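Local atomic coordinates of probable amino acid aminotransferase (Mycobacterium tuberculosis, PDB entry 6Q1S), a protein that is probably an aminotransferase of class IV, a pyridoxal-phosphate-type enzyme, and binds 4'-deoxy-4'-aminopyridoxal-5'-phosphate. Residues R92-R97 / K151-A156; E34-L37 / R42-L45. One frame throughout, in Å; residues are numbered along the deposited sequence.

Contact 1: residues R92-R97 / K151-A156; sequences RLIYSR and KTLSYA. With PMP (4'-deoxy-4'-aminopyridoxal-5'-phosphate), chain G.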
loop_
_atom_site.group_PDB
_atom_site.type_symbol
_atom_site.label_atom_id
_atom_site.label_comp_id
_atom_site.label_asym_id
_atom_site.label_seq_id
_atom_site.Cartn_x
_atom_site.Cartn_y
_atom_site.Cartn_z
ATOM N N ARG B 92 4.750 1.343 18.227
ATOM C CA ARG B 92 4.163 1.780 16.970
ATOM C C ARG B 92 2.841 2.487 17.231
ATOM O O ARG B 92 2.063 2.065 18.089
ATOM C CB ARG B 92 3.935 0.600 16.013
ATOM C CG ARG B 92 5.160 0.229 15.189
ATOM C CD ARG B 92 4.967 -1.091 14.452
ATOM N NE ARG B 92 4.664 -2.214 15.335
ATOM C CZ ARG B 92 4.351 -3.431 14.899
ATOM N NH1 ARG B 92 4.310 -3.678 13.596
ATOM N NH2 ARG B 92 4.080 -4.401 15.761
ATOM N N LEU B 93 2.606 3.574 16.498
ATOM C CA LEU B 93 1.360 4.330 16.552
ATOM C C LEU B 93 0.550 4.033 15.298
ATOM O O LEU B 93 0.985 4.363 14.193
ATOM C CB LEU B 93 1.634 5.830 16.652
ATOM C CG LEU B 93 2.893 6.233 17.411
ATOM C CD1 LEU B 93 3.166 7.718 17.246
ATOM C CD2 LEU B 93 2.731 5.880 18.869
ATOM N N ILE B 94 -0.620 3.427 15.463
ATOM C CA ILE B 94 -1.479 3.070 14.339
ATOM C C ILE B 94 -2.631 4.063 14.281
ATOM O O ILE B 94 -3.383 4.211 15.251
ATOM C CB ILE B 94 -1.999 1.630 14.457
ATOM C CG1 ILE B 94 -0.842 0.667 14.731
ATOM C CG2 ILE B 94 -2.745 1.233 13.190
ATOM C CD1 ILE B 94 0.154 0.570 13.597
ATOM N N TYR B 95 -2.771 4.744 13.144
ATOM C CA TYR B 95 -3.777 5.788 12.956
ATOM C C TYR B 95 -4.459 5.530 11.616
ATOM O O TYR B 95 -3.908 5.850 10.559
ATOM C CB TYR B 95 -3.142 7.174 13.013
ATOM C CG TYR B 95 -4.127 8.323 13.027
ATOM C CD1 TYR B 95 -5.311 8.242 13.746
ATOM C CD2 TYR B 95 -3.854 9.501 12.343
ATOM C CE1 TYR B 95 -6.209 9.296 13.764
ATOM C CE2 TYR B 95 -4.742 10.560 12.358
ATOM C CZ TYR B 95 -5.916 10.454 13.069
ATOM O OH TYR B 95 -6.803 11.508 13.085
ATOM N N SER B 96 -5.658 4.959 11.665
ATOM C CA SER B 96 -6.395 4.570 10.475
ATOM C C SER B 96 -7.634 5.435 10.301
ATOM O O SER B 96 -8.088 6.103 11.234
ATOM C CB SER B 96 -6.810 3.098 10.553
ATOM O OG SER B 96 -8.064 2.888 9.929
ATOM N N ARG B 97 -8.184 5.404 9.086
ATOM C CA ARG B 97 -9.374 6.188 8.778
ATOM C C ARG B 97 -10.615 5.680 9.502
ATOM O O ARG B 97 -11.624 6.394 9.540
ATOM C CB ARG B 97 -9.613 6.207 7.266
ATOM C CG ARG B 97 -10.442 7.393 6.785
ATOM C CD ARG B 97 -10.407 7.526 5.270
ATOM N NE ARG B 97 -9.042 7.598 4.755
ATOM C CZ ARG B 97 -8.347 8.726 4.632
ATOM N NH1 ARG B 97 -8.889 9.886 4.981
ATOM N NH2 ARG B 97 -7.112 8.695 4.156
ATOM N N LYS B 151 3.978 8.272 5.461
ATOM C CA LYS B 151 4.244 6.951 6.027
ATOM C C LYS B 151 2.905 6.283 6.304
ATOM O O LYS B 151 2.329 6.416 7.383
ATOM C CB LYS B 151 5.088 7.070 7.288
ATOM C CG LYS B 151 5.704 5.765 7.748
ATOM C CD LYS B 151 6.520 5.971 9.012
ATOM C CE LYS B 151 6.948 4.642 9.606
ATOM N NZ LYS B 151 7.524 3.748 8.563
ATOM N N THR B 152 2.401 5.553 5.314
ATOM C CA THR B 152 1.090 4.932 5.398
ATOM C C THR B 152 1.210 3.478 5.838
ATOM O O THR B 152 2.297 2.902 5.897
ATOM C CB THR B 152 0.360 5.009 4.052
ATOM O OG1 THR B 152 0.920 4.051 3.146
ATOM C CG2 THR B 152 0.493 6.401 3.455
ATOM N N LEU B 153 0.061 2.891 6.161
ATOM C CA LEU B 153 -0.022 1.483 6.526
ATOM C C LEU B 153 0.009 0.553 5.321
ATOM O O LEU B 153 -0.103 -0.662 5.499
ATOM C CB LEU B 153 -1.299 1.224 7.327
ATOM C CG LEU B 153 -1.387 1.890 8.698
ATOM C CD1 LEU B 153 -2.809 1.846 9.224
ATOM C CD2 LEU B 153 -0.446 1.190 9.654
ATOM N N SER B 154 0.147 1.087 4.108
ATOM C CA SER B 154 0.118 0.274 2.893
ATOM C C SER B 154 1.549 -0.082 2.504
ATOM O O SER B 154 2.136 0.470 1.570
ATOM C CB SER B 154 -0.610 1.016 1.783
ATOM O OG SER B 154 -1.998 1.082 2.054
ATOM N N TYR B 155 2.114 -1.047 3.230
ATOM C CA TYR B 155 3.516 -1.417 3.085
ATOM C C TYR B 155 3.708 -2.776 2.421
ATOM O O TYR B 155 4.751 -3.408 2.610
ATOM C CB TYR B 155 4.209 -1.403 4.447
ATOM C CG TYR B 155 5.009 -0.152 4.704
ATOM C CD1 TYR B 155 4.446 1.105 4.528
ATOM C CD2 TYR B 155 6.334 -0.224 5.106
ATOM C CE1 TYR B 155 5.177 2.253 4.758
ATOM C CE2 TYR B 155 7.076 0.918 5.337
ATOM C CZ TYR B 155 6.491 2.154 5.161
ATOM O OH TYR B 155 7.224 3.296 5.391
ATOM N N ALA B 156 2.732 -3.233 1.635
ATOM C CA ALA B 156 2.854 -4.550 1.014
ATOM C C ALA B 156 4.007 -4.594 0.020
ATOM O O ALA B 156 4.753 -5.578 -0.028
ATOM C CB ALA B 156 1.543 -4.936 0.329
HETATM N N1 PMP G . 12.036 5.323 4.584
HETATM C C2 PMP G . 10.979 4.483 4.701
HETATM C C2A PMP G . 10.193 4.087 3.478
HETATM C C3 PMP G . 10.592 3.950 6.031
HETATM O O3 PMP G . 9.535 3.105 6.174
HETATM C C4 PMP G . 11.400 4.372 7.197
HETATM C C4A PMP G . 11.087 3.884 8.592
HETATM N N4A PMP G . 11.226 2.419 8.641
HETATM C C5 PMP G . 12.531 5.295 6.935
HETATM C C6 PMP G . 12.780 5.718 5.633
HETATM C C5A PMP G . 13.401 5.772 8.077
HETATM O O4P PMP G . 12.632 6.599 8.948
HETATM P P PMP G . 12.953 6.652 10.525
HETATM O O1P PMP G . 12.781 5.264 11.094
HETATM O O2P PMP G . 14.376 7.122 10.717
HETATM O O3P PMP G . 11.995 7.607 11.194
#
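The ring of Tyr155 meets PMP with its edge, not its face: O3 of PMP lies in the plane of the phenol, close to the hydroxyl. Tyr155 OH and PMP O3 are hydrogen-bonded at 2.4 Å, a separation so short that its exact value is doubtful, and either oxygen could be the donor. The ring also makes an edge-to-face contact with Phe33. A second, weak hydrogen bond reaches PMP O3 from Lys151 NZ, at 3.2 Å. With CG anti to the backbone N (chi1 -165°), the lysine runs out straight and bends only at its last torsion (chi4 48°), which leaves NZ 3.6 Å from PMP C4A. A long, flexible amine suits this place, and its position is consistent with the lysine that holds the cofactor in related class IV aminotransferases.

Between these two residues the loop folds back tightly: Thr152 OG1 accepts from Ser154 N at 3.2 Å in an ST turn, and Tyr155 is the N-cap residue of helix 156-166. Leu153, in the middle of this turn, directs its side chain toward strand 89-96 of the antiparallel sheet. There the branched ends of Leu153 and Ile94 cross at about a right angle, CD1 of Leu153 on CG2 of Ile94 at 4.0 Å and CD2 of Leu153 on CD1 of Ile94 at the same distance. Two branched aliphatics fill this buried seam without polar demands. On the far side of the loop, Ser154 OG accepts from Ala156 N of the second subunit and is also hydrogen-bonded to Gly29 O of its own chain.

Contact 2: residues E34-L37 / R42-L45; sequences ETLL and RACL
Leu37 O is approached by two neighbouring residues of the 42-45 segment at once. Cys44 N donates to it at 2.9 Å; the donor stands nearly along the C=O axis (161° at the oxygen), although the N-H itself is somewhat bent, 144° at the hydrogen. Ala43 adds a CA-H...O contact, its CA 3.5 Å from Leu37 O. The thiol of Cys44 lies against the same carbonyl, SG being 3.3 Å from Leu37 O, because a chi1 of -57° swings the sulfur beside its own backbone N and hence toward the atom that this N binds. The compact thiol fits beside the carbonyl.

The arrangement is a beta hairpin: the chain reverses after strand 31-39 and pairs antiparallel through the short, weakly bonded strand 42-43, the edge of the sheet within this chain. Leu36, the residue before Leu37, points its CB toward the other segment and supplies the apolar part. Its CD2 reaches Cys44 O at 3.9 Å and Ala43 CB at 4.4 Å, so one methyl lies against the returning chain. The short methyl of Ala43 lets that chain come close, while the rest of Leu36 packs on Leu91 and Leu93 of strand 89-96 and on His49.

Arg42, directed away from the partner strand, is exposed and rests on Arg291. Past the strand, Leu45 takes a left-handed backbone conformation and becomes the N-cap residue of helix 46-59, with Leu45 N bonded to Asp290 and Leu45 O to His49. Farther back along the long strand, Glu34 OE2 makes a salt bridge with Arg52, itself hydrogen-bonded to PMP, consistent with a second-shell role beside PMP.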
loop_
_atom_site.group_PDB
_atom_site.type_symbol
_atom_site.label_atom_id
_atom_site.label_comp_id
_atom_site.label_asym_id
_atom_site.label_seq_id
_atom_site.Cartn_x
_atom_site.Cartn_y
_atom_site.Cartn_z
ATOM N N GLU B 34 3.592 5.272 12.746
ATOM C CA GLU B 34 4.943 5.643 13.131
ATOM C C GLU B 34 5.537 4.512 13.953
ATOM O O GLU B 34 4.814 3.755 14.602
ATOM C CB GLU B 34 4.970 6.950 13.936
ATOM C CG GLU B 34 4.816 8.204 13.094
ATOM C CD GLU B 34 5.990 8.422 12.163
ATOM O OE1 GLU B 34 7.129 8.088 12.556
ATOM O OE2 GLU B 34 5.779 8.927 11.042
ATOM N N THR B 35 6.863 4.403 13.924
ATOM C CA THR B 35 7.575 3.383 14.683
ATOM C C THR B 35 8.617 4.055 15.560
ATOM O O THR B 35 9.438 4.836 15.069
ATOM C CB THR B 35 8.247 2.356 13.763
ATOM O OG1 THR B 35 7.244 1.606 13.067
ATOM C CG2 THR B 35 9.113 1.402 14.573
ATOM N N LEU B 36 8.581 3.747 16.854
ATOM C CA LEU B 36 9.478 4.346 17.825
ATOM C C LEU B 36 10.212 3.249 18.577
ATOM O O LEU B 36 9.695 2.144 18.757
ATOM C CB LEU B 36 8.723 5.233 18.827
ATOM C CG LEU B 36 7.981 6.463 18.301
ATOM C CD1 LEU B 36 6.598 6.088 17.794
ATOM C CD2 LEU B 36 7.884 7.523 19.385
ATOM N N LEU B 37 11.426 3.568 19.012
ATOM C CA LEU B 37 12.253 2.647 19.777
ATOM C C LEU B 37 12.242 3.051 21.245
ATOM O O LEU B 37 12.481 4.218 21.574
ATOM C CB LEU B 37 13.685 2.626 19.242
ATOM C CG LEU B 37 14.680 1.724 19.976
ATOM C CD1 LEU B 37 14.422 0.259 19.660
ATOM C CD2 LEU B 37 16.107 2.111 19.621
ATOM N N ARG B 42 12.611 4.987 28.071
ATOM C CA ARG B 42 11.795 5.992 27.405
ATOM C C ARG B 42 11.785 5.752 25.903
ATOM O O ARG B 42 12.759 5.251 25.332
ATOM C CB ARG B 42 12.310 7.408 27.701
ATOM C CG ARG B 42 11.770 8.011 28.986
ATOM C CD ARG B 42 12.778 8.949 29.623
ATOM N NE ARG B 42 12.895 10.209 28.895
ATOM C CZ ARG B 42 13.795 11.146 29.170
ATOM N NH1 ARG B 42 13.829 12.265 28.458
ATOM N NH2 ARG B 42 14.667 10.961 30.152
ATOM N N ALA B 43 10.666 6.102 25.273
ATOM C CA ALA B 43 10.606 6.119 23.819
ATOM C C ALA B 43 11.416 7.291 23.282
ATOM O O ALA B 43 11.432 8.378 23.867
ATOM C CB ALA B 43 9.158 6.211 23.342
ATOM N N CYS B 44 12.096 7.065 22.163
ATOM C CA CYS B 44 13.053 8.025 21.633
ATOM C C CYS B 44 12.405 8.934 20.596
ATOM O O CYS B 44 11.707 8.459 19.695
ATOM C CB CYS B 44 14.249 7.295 21.023
ATOM S SG CYS B 44 15.084 6.178 22.177
ATOM N N LEU B 45 12.640 10.241 20.732
ATOM C CA LEU B 45 12.224 11.242 19.750
ATOM C C LEU B 45 10.716 11.186 19.496
ATOM O O LEU B 45 10.253 10.972 18.373
ATOM C CB LEU B 45 13.005 11.065 18.445
ATOM C CG LEU B 45 14.530 11.111 18.548
ATOM C CD1 LEU B 45 15.148 10.778 17.202
ATOM C CD2 LEU B 45 15.010 12.460 19.045
#

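Both contacts use the same antiparallel sheet, on its neighbouring strands 89-96 and 31-39, which are stitched together where Leu93 N lies 2.9 Å from Glu34 O, a probable hydrogen bond. The touching residues of contact 1 are all buried, and it sets a loop against the sheet by hydrocarbon packing; its polar side chains turn to PMP, to the second subunit and to other parts of the same chain. Contact 2, about 16 Å away between centres, is mainly buried too but runs out to an exposed arginine at the sheet's edge; its backbone hydrogen bond is that of a local hairpin. They touch near PMP, where Lys151 CD packs 3.7 Å from Glu34 OE2.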